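Local coordinates for berberine bridge enzyme-like 28 (Arabidopsis thaliana, PDB 5D79), which is an FAD-dependent oxidoreductase of the berberine bridge enzyme-like family that takes part in the plant's adaptation to salt stress, at residues P68-S73 with C112-S117; G304-I307 with N312-A315; G367-V372 with V471-M476. All blocks are in the same frame, centred on the assembly; numbering follows the deposited sequence.

Contact 1. Residues P68-S73 with C112-S117. With FAD (flavin-adenine dinucleotide), chain E.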
loop_
_atom_site.group_PDB
_atom_site.type_symbol
_atom_site.label_atom_id
_atom_site.label_comp_id
_atom_site.label_asym_id
_atom_site.label_seq_id
_atom_site.Cartn_x
_atom_site.Cartn_y
_atom_site.Cartn_z
ATOM N N PRO A 68 -5.562 6.130 -13.078
ATOM C CA PRO A 68 -5.846 7.019 -14.217
ATOM C C PRO A 68 -7.178 7.781 -14.146
ATOM O O PRO A 68 -7.282 8.893 -14.697
ATOM C CB PRO A 68 -5.842 6.057 -15.409
ATOM C CG PRO A 68 -4.888 4.997 -15.002
ATOM C CD PRO A 68 -5.110 4.802 -13.528
ATOM N N ARG A 69 -8.165 7.206 -13.464
ATOM C CA ARG A 69 -9.473 7.835 -13.324
ATOM C C ARG A 69 -9.348 9.192 -12.635
ATOM O O ARG A 69 -10.240 10.040 -12.734
ATOM C CB ARG A 69 -10.431 6.922 -12.549
ATOM C CG ARG A 69 -9.999 6.639 -11.133
ATOM C CD ARG A 69 -10.923 5.629 -10.443
ATOM N NE ARG A 69 -12.161 6.210 -9.917
ATOM C CZ ARG A 69 -12.656 5.958 -8.705
ATOM N NH1 ARG A 69 -13.790 6.530 -8.320
ATOM N NH2 ARG A 69 -12.024 5.135 -7.874
ATOM N N PHE A 70 -8.233 9.395 -11.942
ATOM C CA PHE A 70 -7.979 10.655 -11.264
ATOM C C PHE A 70 -7.016 11.523 -12.052
ATOM O O PHE A 70 -6.408 12.447 -11.513
ATOM C CB PHE A 70 -7.437 10.407 -9.863
ATOM C CG PHE A 70 -8.426 9.757 -8.952
ATOM C CD1 PHE A 70 -9.597 10.415 -8.603
ATOM C CD2 PHE A 70 -8.189 8.497 -8.443
ATOM C CE1 PHE A 70 -10.519 9.824 -7.759
ATOM C CE2 PHE A 70 -9.098 7.892 -7.592
ATOM C CZ PHE A 70 -10.267 8.554 -7.248
ATOM N N SER A 71 -6.885 11.221 -13.335
ATOM C CA SER A 71 -6.092 12.056 -14.219
ATOM C C SER A 71 -6.991 12.805 -15.190
ATOM O O SER A 71 -6.519 13.347 -16.179
ATOM C CB SER A 71 -5.083 11.218 -14.991
ATOM O OG SER A 71 -5.762 10.332 -15.846
ATOM N N VAL A 72 -8.290 12.828 -14.913
ATOM C CA VAL A 72 -9.236 13.474 -15.817
ATOM C C VAL A 72 -9.297 14.985 -15.555
ATOM O O VAL A 72 -8.957 15.444 -14.460
ATOM C CB VAL A 72 -10.647 12.846 -15.705
ATOM C CG1 VAL A 72 -10.652 11.457 -16.330
ATOM C CG2 VAL A 72 -11.106 12.782 -14.265
ATOM N N SER A 73 -9.710 15.755 -16.564
ATOM C CA SER A 73 -9.653 17.213 -16.490
ATOM C C SER A 73 -10.619 17.787 -15.450
ATOM O O SER A 73 -10.427 18.898 -14.953
ATOM C CB SER A 73 -9.929 17.833 -17.871
ATOM O OG SER A 73 -11.223 17.510 -18.350
ATOM N N CYS A 112 -1.749 6.068 -4.499
ATOM C CA CYS A 112 -2.846 6.339 -3.564
ATOM C C CYS A 112 -4.189 5.994 -4.184
ATOM O O CYS A 112 -4.562 6.521 -5.231
ATOM C CB CYS A 112 -2.859 7.805 -3.107
ATOM S SG CYS A 112 -3.942 8.154 -1.667
ATOM N N TYR A 113 -4.913 5.113 -3.506
ATOM C CA TYR A 113 -6.170 4.562 -4.002
ATOM C C TYR A 113 -7.222 5.624 -4.355
ATOM O O TYR A 113 -8.089 5.391 -5.200
ATOM C CB TYR A 113 -6.716 3.573 -2.967
ATOM C CG TYR A 113 -6.305 2.148 -3.249
ATOM C CD1 TYR A 113 -5.036 1.854 -3.739
ATOM C CD2 TYR A 113 -7.190 1.096 -3.040
ATOM C CE1 TYR A 113 -4.659 0.544 -4.017
ATOM C CE2 TYR A 113 -6.826 -0.220 -3.307
ATOM C CZ TYR A 113 -5.559 -0.490 -3.801
ATOM O OH TYR A 113 -5.205 -1.787 -4.068
ATOM N N GLU A 114 -7.126 6.789 -3.724
ATOM C CA GLU A 114 -8.046 7.890 -4.003
ATOM C C GLU A 114 -7.328 9.104 -4.596
ATOM O O GLU A 114 -7.901 10.193 -4.681
ATOM C CB GLU A 114 -8.795 8.304 -2.721
ATOM C CG GLU A 114 -9.707 7.224 -2.111
ATOM C CD GLU A 114 -11.093 7.134 -2.770
ATOM O OE1 GLU A 114 -11.298 7.716 -3.865
ATOM O OE2 GLU A 114 -11.983 6.478 -2.181
ATOM N N GLY A 115 -6.071 8.926 -4.984
ATOM C CA GLY A 115 -5.306 10.003 -5.592
ATOM C C GLY A 115 -4.980 11.195 -4.706
ATOM O O GLY A 115 -4.738 12.286 -5.215
ATOM N N LEU A 116 -4.936 10.993 -3.389
ATOM C CA LEU A 116 -4.809 12.106 -2.440
ATOM C C LEU A 116 -3.402 12.668 -2.316
ATOM O O LEU A 116 -3.182 13.600 -1.541
ATOM C CB LEU A 116 -5.285 11.686 -1.052
ATOM C CG LEU A 116 -6.769 11.391 -0.903
ATOM C CD1 LEU A 116 -7.120 11.290 0.564
ATOM C CD2 LEU A 116 -7.602 12.456 -1.604
ATOM N N SER A 117 -2.460 12.099 -3.067
ATOM C CA SER A 117 -1.082 12.598 -3.112
ATOM C C SER A 117 -0.892 13.676 -4.190
ATOM O O SER A 117 0.087 14.432 -4.176
ATOM C CB SER A 117 -0.112 11.441 -3.355
ATOM O OG SER A 117 -0.506 10.681 -4.483
HETATM P PA FAD E . 1.502 7.968 -3.160
HETATM O O1A FAD E . 0.208 8.354 -3.831
HETATM O O2A FAD E . 2.697 8.704 -3.722
HETATM O O5B FAD E . 1.366 8.176 -1.564
HETATM C C5B FAD E . 0.223 7.716 -0.855
HETATM C C4B FAD E . 0.005 8.466 0.466
HETATM O O4B FAD E . 1.229 8.530 1.176
HETATM C C3B FAD E . -0.459 9.895 0.222
HETATM O O3B FAD E . -1.378 10.309 1.211
HETATM C C2B FAD E . 0.832 10.689 0.305
HETATM O O2B FAD E . 0.621 12.028 0.717
HETATM C C1B FAD E . 1.674 9.871 1.279
HETATM N N9A FAD E . 3.133 9.954 1.049
HETATM C C8A FAD E . 3.867 9.492 -0.021
HETATM N N7A FAD E . 5.177 9.771 0.206
HETATM C C5A FAD E . 5.292 10.400 1.400
HETATM C C6A FAD E . 6.375 10.906 2.118
HETATM N N6A FAD E . 7.622 10.608 1.771
HETATM N N1A FAD E . 6.162 11.508 3.343
HETATM C C2A FAD E . 4.888 11.601 3.856
HETATM N N3A FAD E . 3.819 11.101 3.138
HETATM C C4A FAD E . 4.013 10.512 1.935
HETATM N N1 FAD E . -0.260 -2.133 -0.626
HETATM C C2 FAD E . 0.060 -3.270 0.097
HETATM O O2 FAD E . 0.549 -3.177 1.229
HETATM N N3 FAD E . -0.154 -4.520 -0.471
HETATM C C4 FAD E . -0.686 -4.651 -1.744
HETATM O O4 FAD E . -0.755 -5.769 -2.257
HETATM C C4X FAD E . -0.986 -3.502 -2.476
HETATM N N5 FAD E . -1.392 -3.584 -3.799
HETATM C C5X FAD E . -1.384 -2.443 -4.588
HETATM C C6 FAD E . -1.541 -2.518 -5.971
HETATM C C7 FAD E . -1.538 -1.359 -6.751
HETATM C C7M FAD E . -1.720 -1.452 -8.236
HETATM C C8 FAD E . -1.330 -0.115 -6.153
HETATM C C8M FAD E . -1.348 1.148 -6.963
HETATM C C9 FAD E . -1.177 -0.039 -4.773
HETATM C C9A FAD E . -1.253 -1.191 -3.984
HETATM N N10 FAD E . -1.136 -1.118 -2.605
HETATM C C10 FAD E . -0.738 -2.244 -1.912
HETATM C "C1'" FAD E . -1.357 0.180 -1.890
HETATM C "C2'" FAD E . -0.096 1.005 -1.721
HETATM O "O2'" FAD E . 0.782 0.332 -0.844
HETATM C "C3'" FAD E . -0.505 2.364 -1.166
HETATM O "O3'" FAD E . -1.277 3.028 -2.143
HETATM C "C4'" FAD E . 0.685 3.240 -0.862
HETATM O "O4'" FAD E . 0.332 4.205 0.093
HETATM C "C5'" FAD E . 1.085 3.992 -2.112
HETATM O "O5'" FAD E . 2.374 4.528 -1.924
HETATM P P FAD E . 2.967 5.452 -3.093
HETATM O O1P FAD E . 4.201 6.163 -2.607
HETATM O O2P FAD E . 3.257 4.637 -4.328
HETATM O O3P FAD E . 1.675 6.379 -3.366
#

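Contact 2. Residues G304-I307 with N312-A315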
loop_
_atom_site.group_PDB
_atom_site.type_symbol
_atom_site.label_atom_id
_atom_site.label_comp_id
_atom_site.label_asym_id
_atom_site.label_seq_id
_atom_site.Cartn_x
_atom_site.Cartn_y
_atom_site.Cartn_z
ATOM N N GLY A 304 1.564 -19.209 -3.792
ATOM C CA GLY A 304 2.275 -19.161 -2.537
ATOM C C GLY A 304 3.774 -19.100 -2.643
ATOM O O GLY A 304 4.352 -19.392 -3.682
ATOM N N LEU A 305 4.391 -18.705 -1.541
ATOM C CA LEU A 305 5.831 -18.610 -1.430
ATOM C C LEU A 305 6.241 -19.371 -0.179
ATOM O O LEU A 305 5.758 -19.098 0.919
ATOM C CB LEU A 305 6.283 -17.148 -1.368
ATOM C CG LEU A 305 7.754 -16.947 -1.007
ATOM C CD1 LEU A 305 8.628 -17.412 -2.121
ATOM C CD2 LEU A 305 8.047 -15.506 -0.682
ATOM N N TYR A 306 7.105 -20.355 -0.356
ATOM C CA TYR A 306 7.610 -21.098 0.773
ATOM C C TYR A 306 9.085 -20.774 0.963
ATOM O O TYR A 306 9.874 -20.876 0.012
ATOM C CB TYR A 306 7.390 -22.594 0.564
ATOM C CG TYR A 306 7.912 -23.444 1.694
ATOM C CD1 TYR A 306 7.274 -23.460 2.928
ATOM C CD2 TYR A 306 9.042 -24.223 1.526
ATOM C CE1 TYR A 306 7.751 -24.231 3.956
ATOM C CE2 TYR A 306 9.525 -24.997 2.550
ATOM C CZ TYR A 306 8.880 -25.000 3.761
ATOM O OH TYR A 306 9.372 -25.781 4.776
ATOM N N ILE A 307 9.453 -20.361 2.179
ATOM C CA ILE A 307 10.849 -20.047 2.494
ATOM C C ILE A 307 11.620 -21.330 2.839
ATOM O O ILE A 307 11.907 -21.607 4.007
ATOM C CB ILE A 307 10.958 -19.038 3.655
ATOM C CG1 ILE A 307 9.970 -17.915 3.465
ATOM C CG2 ILE A 307 12.345 -18.439 3.722
ATOM C CD1 ILE A 307 10.229 -17.128 2.225
ATOM N N ASN A 312 10.282 -30.016 1.176
ATOM C CA ASN A 312 9.765 -29.596 2.471
ATOM C C ASN A 312 8.417 -28.917 2.344
ATOM O O ASN A 312 7.554 -29.074 3.207
ATOM C CB ASN A 312 10.748 -28.659 3.169
ATOM C CG ASN A 312 12.030 -29.358 3.565
ATOM O OD1 ASN A 312 12.109 -30.581 3.545
ATOM N ND2 ASN A 312 13.038 -28.586 3.933
ATOM N N LEU A 313 8.240 -28.149 1.276
ATOM C CA LEU A 313 6.943 -27.549 0.989
ATOM C C LEU A 313 5.897 -28.643 0.799
ATOM O O LEU A 313 4.797 -28.567 1.347
ATOM C CB LEU A 313 7.012 -26.661 -0.259
ATOM C CG LEU A 313 5.645 -26.311 -0.865
ATOM C CD1 LEU A 313 4.857 -25.423 0.085
ATOM C CD2 LEU A 313 5.754 -25.679 -2.250
ATOM N N LEU A 314 6.261 -29.666 0.027
ATOM C CA LEU A 314 5.334 -30.721 -0.379
ATOM C C LEU A 314 4.883 -31.576 0.798
ATOM O O LEU A 314 3.711 -31.937 0.897
ATOM C CB LEU A 314 5.976 -31.610 -1.458
ATOM C CG LEU A 314 6.220 -30.917 -2.803
ATOM C CD1 LEU A 314 6.958 -31.824 -3.779
ATOM C CD2 LEU A 314 4.901 -30.427 -3.382
ATOM N N ALA A 315 5.826 -31.902 1.677
ATOM C CA ALA A 315 5.542 -32.701 2.856
ATOM C C ALA A 315 4.695 -31.898 3.824
ATOM O O ALA A 315 3.831 -32.444 4.512
ATOM C CB ALA A 315 6.828 -33.141 3.517
HETATM O O HOH W 1 11.819 -26.046 5.197
#

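Contact 3. Residues G367-V372 with V471-M476. With FAD (flavin-adenine dinucleotide), chain E.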
loop_
_atom_site.group_PDB
_atom_site.type_symbol
_atom_site.label_atom_id
_atom_site.label_comp_id
_atom_site.label_asym_id
_atom_site.label_seq_id
_atom_site.Cartn_x
_atom_site.Cartn_y
_atom_site.Cartn_z
ATOM N N GLY A 367 -10.954 0.126 -4.990
ATOM C CA GLY A 367 -10.679 -0.925 -4.030
ATOM C C GLY A 367 -11.224 -0.630 -2.644
ATOM O O GLY A 367 -11.262 0.522 -2.202
ATOM N N LYS A 368 -11.660 -1.694 -1.971
ATOM C CA LYS A 368 -12.080 -1.662 -0.566
ATOM C C LYS A 368 -11.518 -2.910 0.098
ATOM O O LYS A 368 -11.162 -3.857 -0.592
ATOM C CB LYS A 368 -13.607 -1.618 -0.442
ATOM C CG LYS A 368 -14.277 -0.517 -1.284
ATOM C CD LYS A 368 -15.807 -0.571 -1.199
ATOM C CE LYS A 368 -16.343 -0.002 0.105
ATOM N NZ LYS A 368 -16.396 1.476 0.101
ATOM N N ASP A 369 -11.410 -2.935 1.420
ATOM C CA ASP A 369 -10.948 -4.166 2.035
ATOM C C ASP A 369 -11.552 -4.403 3.426
ATOM O O ASP A 369 -12.266 -3.557 3.961
ATOM C CB ASP A 369 -9.410 -4.196 2.055
ATOM C CG ASP A 369 -8.793 -3.517 3.272
ATOM O OD1 ASP A 369 -9.309 -2.496 3.762
ATOM O OD2 ASP A 369 -7.748 -4.025 3.734
ATOM N N ASP A 370 -11.284 -5.593 3.959
ATOM C CA ASP A 370 -11.854 -6.085 5.198
ATOM C C ASP A 370 -10.869 -7.005 5.913
ATOM O O ASP A 370 -9.913 -7.523 5.323
ATOM C CB ASP A 370 -13.141 -6.871 4.931
ATOM C CG ASP A 370 -14.372 -6.020 4.947
ATOM O OD1 ASP A 370 -14.519 -5.193 5.868
ATOM O OD2 ASP A 370 -15.214 -6.202 4.045
ATOM N N PHE A 371 -11.144 -7.240 7.185
ATOM C CA PHE A 371 -10.427 -8.235 7.940
ATOM C C PHE A 371 -11.429 -9.270 8.428
ATOM O O PHE A 371 -12.491 -8.922 8.941
ATOM C CB PHE A 371 -9.654 -7.585 9.090
ATOM C CG PHE A 371 -8.508 -6.750 8.621
ATOM C CD1 PHE A 371 -8.706 -5.420 8.261
ATOM C CD2 PHE A 371 -7.241 -7.305 8.473
ATOM C CE1 PHE A 371 -7.654 -4.651 7.779
ATOM C CE2 PHE A 371 -6.179 -6.539 7.998
ATOM C CZ PHE A 371 -6.390 -5.211 7.646
ATOM N N VAL A 372 -11.097 -10.540 8.218
ATOM C CA VAL A 372 -11.933 -11.648 8.649
ATOM C C VAL A 372 -11.325 -12.251 9.898
ATOM O O VAL A 372 -10.138 -12.554 9.931
ATOM C CB VAL A 372 -12.079 -12.723 7.544
ATOM C CG1 VAL A 372 -12.787 -13.978 8.074
ATOM C CG2 VAL A 372 -12.810 -12.141 6.332
ATOM N N VAL A 471 -5.106 1.205 5.764
ATOM C CA VAL A 471 -4.923 2.616 5.389
ATOM C C VAL A 471 -4.180 2.783 4.065
ATOM O O VAL A 471 -4.307 3.822 3.409
ATOM C CB VAL A 471 -4.185 3.432 6.505
ATOM C CG1 VAL A 471 -2.656 3.273 6.436
ATOM C CG2 VAL A 471 -4.567 4.906 6.425
ATOM N N ASN A 472 -3.431 1.761 3.662
ATOM C CA ASN A 472 -2.786 1.774 2.352
ATOM C C ASN A 472 -3.792 1.526 1.227
ATOM O O ASN A 472 -3.497 1.767 0.062
ATOM C CB ASN A 472 -1.647 0.749 2.288
ATOM C CG ASN A 472 -0.295 1.356 2.634
ATOM O OD1 ASN A 472 -0.114 2.570 2.577
ATOM N ND2 ASN A 472 0.658 0.513 2.981
ATOM N N PHE A 473 -4.984 1.052 1.576
ATOM C CA PHE A 473 -6.096 1.032 0.622
ATOM C C PHE A 473 -7.077 2.162 0.980
ATOM O O PHE A 473 -8.175 1.897 1.463
ATOM C CB PHE A 473 -6.823 -0.330 0.618
ATOM C CG PHE A 473 -5.958 -1.509 0.199
ATOM C CD1 PHE A 473 -4.946 -1.363 -0.743
ATOM C CD2 PHE A 473 -6.164 -2.771 0.755
ATOM C CE1 PHE A 473 -4.151 -2.456 -1.127
ATOM C CE2 PHE A 473 -5.373 -3.862 0.386
ATOM C CZ PHE A 473 -4.368 -3.703 -0.557
ATOM N N LYS A 474 -6.676 3.415 0.767
ATOM C CA LYS A 474 -7.508 4.561 1.153
ATOM C C LYS A 474 -8.906 4.522 0.516
ATOM O O LYS A 474 -9.050 4.279 -0.686
ATOM C CB LYS A 474 -6.818 5.888 0.796
ATOM C CG LYS A 474 -6.161 6.607 1.971
ATOM C CD LYS A 474 -5.810 8.035 1.590
ATOM C CE LYS A 474 -4.532 8.518 2.279
ATOM N NZ LYS A 474 -4.028 9.787 1.663
ATOM N N ASP A 475 -9.928 4.758 1.338
ATOM C CA ASP A 475 -11.313 4.675 0.897
ATOM C C ASP A 475 -12.152 5.823 1.493
ATOM O O ASP A 475 -12.528 5.812 2.667
ATOM C CB ASP A 475 -11.888 3.300 1.269
ATOM C CG ASP A 475 -13.279 3.058 0.695
ATOM O OD1 ASP A 475 -13.740 3.831 -0.188
ATOM O OD2 ASP A 475 -13.908 2.073 1.143
ATOM N N MET A 476 -12.430 6.823 0.664
ATOM C CA MET A 476 -13.241 7.968 1.068
ATOM C C MET A 476 -14.649 7.571 1.473
ATOM O O MET A 476 -15.335 8.324 2.167
ATOM C CB MET A 476 -13.314 8.981 -0.071
ATOM C CG MET A 476 -11.969 9.452 -0.519
ATOM S SD MET A 476 -11.315 10.520 0.746
ATOM C CE MET A 476 -11.802 12.091 0.025
HETATM P PA FAD E . 1.502 7.968 -3.160
HETATM O O1A FAD E . 0.208 8.354 -3.831
HETATM O O2A FAD E . 2.697 8.704 -3.722
HETATM O O5B FAD E . 1.366 8.176 -1.564
HETATM C C5B FAD E . 0.223 7.716 -0.855
HETATM C C4B FAD E . 0.005 8.466 0.466
HETATM O O4B FAD E . 1.229 8.530 1.176
HETATM C C3B FAD E . -0.459 9.895 0.222
HETATM O O3B FAD E . -1.378 10.309 1.211
HETATM C C2B FAD E . 0.832 10.689 0.305
HETATM O O2B FAD E . 0.621 12.028 0.717
HETATM C C1B FAD E . 1.674 9.871 1.279
HETATM N N9A FAD E . 3.133 9.954 1.049
HETATM C C8A FAD E . 3.867 9.492 -0.021
HETATM N N7A FAD E . 5.177 9.771 0.206
HETATM C C5A FAD E . 5.292 10.400 1.400
HETATM C C6A FAD E . 6.375 10.906 2.118
HETATM N N6A FAD E . 7.622 10.608 1.771
HETATM N N1A FAD E . 6.162 11.508 3.343
HETATM C C2A FAD E . 4.888 11.601 3.856
HETATM N N3A FAD E . 3.819 11.101 3.138
HETATM C C4A FAD E . 4.013 10.512 1.935
HETATM N N1 FAD E . -0.260 -2.133 -0.626
HETATM C C2 FAD E . 0.060 -3.270 0.097
HETATM O O2 FAD E . 0.549 -3.177 1.229
HETATM N N3 FAD E . -0.154 -4.520 -0.471
HETATM C C4 FAD E . -0.686 -4.651 -1.744
HETATM O O4 FAD E . -0.755 -5.769 -2.257
HETATM C C4X FAD E . -0.986 -3.502 -2.476
HETATM N N5 FAD E . -1.392 -3.584 -3.799
HETATM C C5X FAD E . -1.384 -2.443 -4.588
HETATM C C6 FAD E . -1.541 -2.518 -5.971
HETATM C C7 FAD E . -1.538 -1.359 -6.751
HETATM C C7M FAD E . -1.720 -1.452 -8.236
HETATM C C8 FAD E . -1.330 -0.115 -6.153
HETATM C C8M FAD E . -1.348 1.148 -6.963
HETATM C C9 FAD E . -1.177 -0.039 -4.773
HETATM C C9A FAD E . -1.253 -1.191 -3.984
HETATM N N10 FAD E . -1.136 -1.118 -2.605
HETATM C C10 FAD E . -0.738 -2.244 -1.912
HETATM C "C1'" FAD E . -1.357 0.180 -1.890
HETATM C "C2'" FAD E . -0.096 1.005 -1.721
HETATM O "O2'" FAD E . 0.782 0.332 -0.844
HETATM C "C3'" FAD E . -0.505 2.364 -1.166
HETATM O "O3'" FAD E . -1.277 3.028 -2.143
HETATM C "C4'" FAD E . 0.685 3.240 -0.862
HETATM O "O4'" FAD E . 0.332 4.205 0.093
HETATM C "C5'" FAD E . 1.085 3.992 -2.112
HETATM O "O5'" FAD E . 2.374 4.528 -1.924
HETATM P P FAD E . 2.967 5.452 -3.093
HETATM O O1P FAD E . 4.201 6.163 -2.607
HETATM O O2P FAD E . 3.257 4.637 -4.328
HETATM O O3P FAD E . 1.675 6.379 -3.366
HETATM O O HOH W 2 -10.758 3.129 -2.381
HETATM O O HOH W 3 -12.347 0.026 2.611
HETATM O O HOH W 4 -9.701 0.134 3.130
#

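Contact 1. Residues P68-S73 with C112-S117
The phenyl ring of F70 lies against the E114–G115 peptide of the 112-117 loop. E114 O stands 3.8 Å above the ring plane, over its centre, so that a carbonyl group rests on one face. Y113 O reaches the rim instead, close to the ring plane and 3.6 Å from F70 CE2. The opposite face carries R69 CG, and the guanidinium of R69 folds back until F70 CZ sits over its own face. E114 adds its carboxylate: the chain is bent at chi2 (-83°), which brings OE1 to 3.6 Å from F70 CZ with the carboxylate and ring planes 54° apart. R69 NH2 stops 4.8 Å from E114 OE1, too far for a salt bridge, though the opposite charges probably attract weakly. Both groups have partners further out, R69 with F365 O and E114 OE2 with K366 and M476 N.

Residues C112 to G115 form a type I beta turn, closed by G115 N to C112 O at 2.8 Å. G115, at positive phi, brings its N obliquely to the ring, 4.1 Å from F70 CD2. The other side of this turn faces FAD. C112 N and S117 OG both donate to FAD O1A, the hydroxyl at 2.5 Å, while Y113 meets flavin C9 with its ring edge and its OH is hydrogen-bonded to Q428 NE2. H111, the flavin's covalent attachment site, though the bond is not present here, immediately precedes the loop.

Across the segments the contact is thus apolar and weakly polar, whereas the C112 N and S117 OG hydrogen bonds go to the pyrophosphate, where two donors on one oxygen probably help to stabilise its negative charge.

Contact 2. Residues G304-I307 with N312-A315
Y306 presents one ring face to L313 and its hydroxyl end to N312. Its CG is anti to the backbone N (chi1 179°), which carries the ring away from the strand and toward the helix. L313 CA lies over that face, offset toward the rim. L313 CB makes an off-centre CH-pi contact, 4.1 Å from the centroid of the Y306 ring. L313 CG is likewise anti to its N (164°), but the side chain runs past the tyrosine in the opposite sense and turns at chi2, and its CD1 lies 3.8 Å from Y306 CB, near the root of the ring. The strand 298-306 and the helix 310-320 follow one another in the chain, and the tyrosine packs between strand and helix as the helix folds back on the seven-stranded antiparallel sheet. L313 meanwhile reaches T254 and F256 of strand 253-260 and C331 beyond it. Farther along the ring, L313 N is 3.6 Å from Y306 CE2. N312 CB approaches Y306 OH at 3.6 Å, while the N312 amide stands nearly upright to the ring, the planes 85° apart. A water joins the two polar ends, 2.5 Å from Y306 OH and accepting from N312 ND2 at 3.1 Å.

Contact 3. Residues G367-V372 with V471-M476
A buried salt bridge from K368 to D475, accompanied by bridging waters, joins the edge strand 363-372 of the seven-stranded sheet to the loop 471-476 that lines the FAD pocket. K368 NZ donates to the syn lone pair of D475 OD2 over 2.8 Å. The lysine does not approach straight: turns at chi3 (77°) and chi4 (80°) curl its chain around the acceptor, and even K368 CG is 3.6 Å from D475 OD2. A water also donates to D475 OD2 and accepts weakly from D369 N. The second oxygen of D475 pairs with K366 and accepts from D477 N, so the carboxylate is held from both oxygens and is probably kept ionised between two lysines.

D369, next along the strand, turns its side chain to the loop. Its OD2 comes to the edge of F473, 3.6 Å from CD2, with carboxylate and ring planes 88° apart; an oxygen facing ring hydrogens in this way is probably mildly attractive. D369 OD1 accepts from Y470 N and from a water that also donates to F473 O. Another water spans G367 O and K474 O, giving both backbones a shared donor.

The loop belongs to the berberine-like C-terminal family region, and the same loop touches the cofactor. F473 CE1 lies 3.5 Å from flavin C10, in an oblique approach. N472 OD1 takes a hydrogen bond of 3.0 Å from the ribityl O4' of FAD. K474 NZ donates to ribose O3B of FAD at 2.7 Å.

Overall arrangement
From the N terminus, contact 1 closes first, bringing the loop after helix 58-63 back to the loop between strands 103-107 and 125-129. Contact 2 closes a much shorter excursion, from the end of strand 298-306 into helix 310-320. Contact 3 spans 98 residues, from strand 363-372 to the loop before helix 488-500. The three lie in series along the chain, and none nests within or crosses another. In space, contacts 1 and 3 touch, for example where Y113 CB packs on K474 O, and both reach FAD. Contact 2 sits apart, its centre about 39 Å from that of contact 1, but shares the seven-stranded sheet with contact 3.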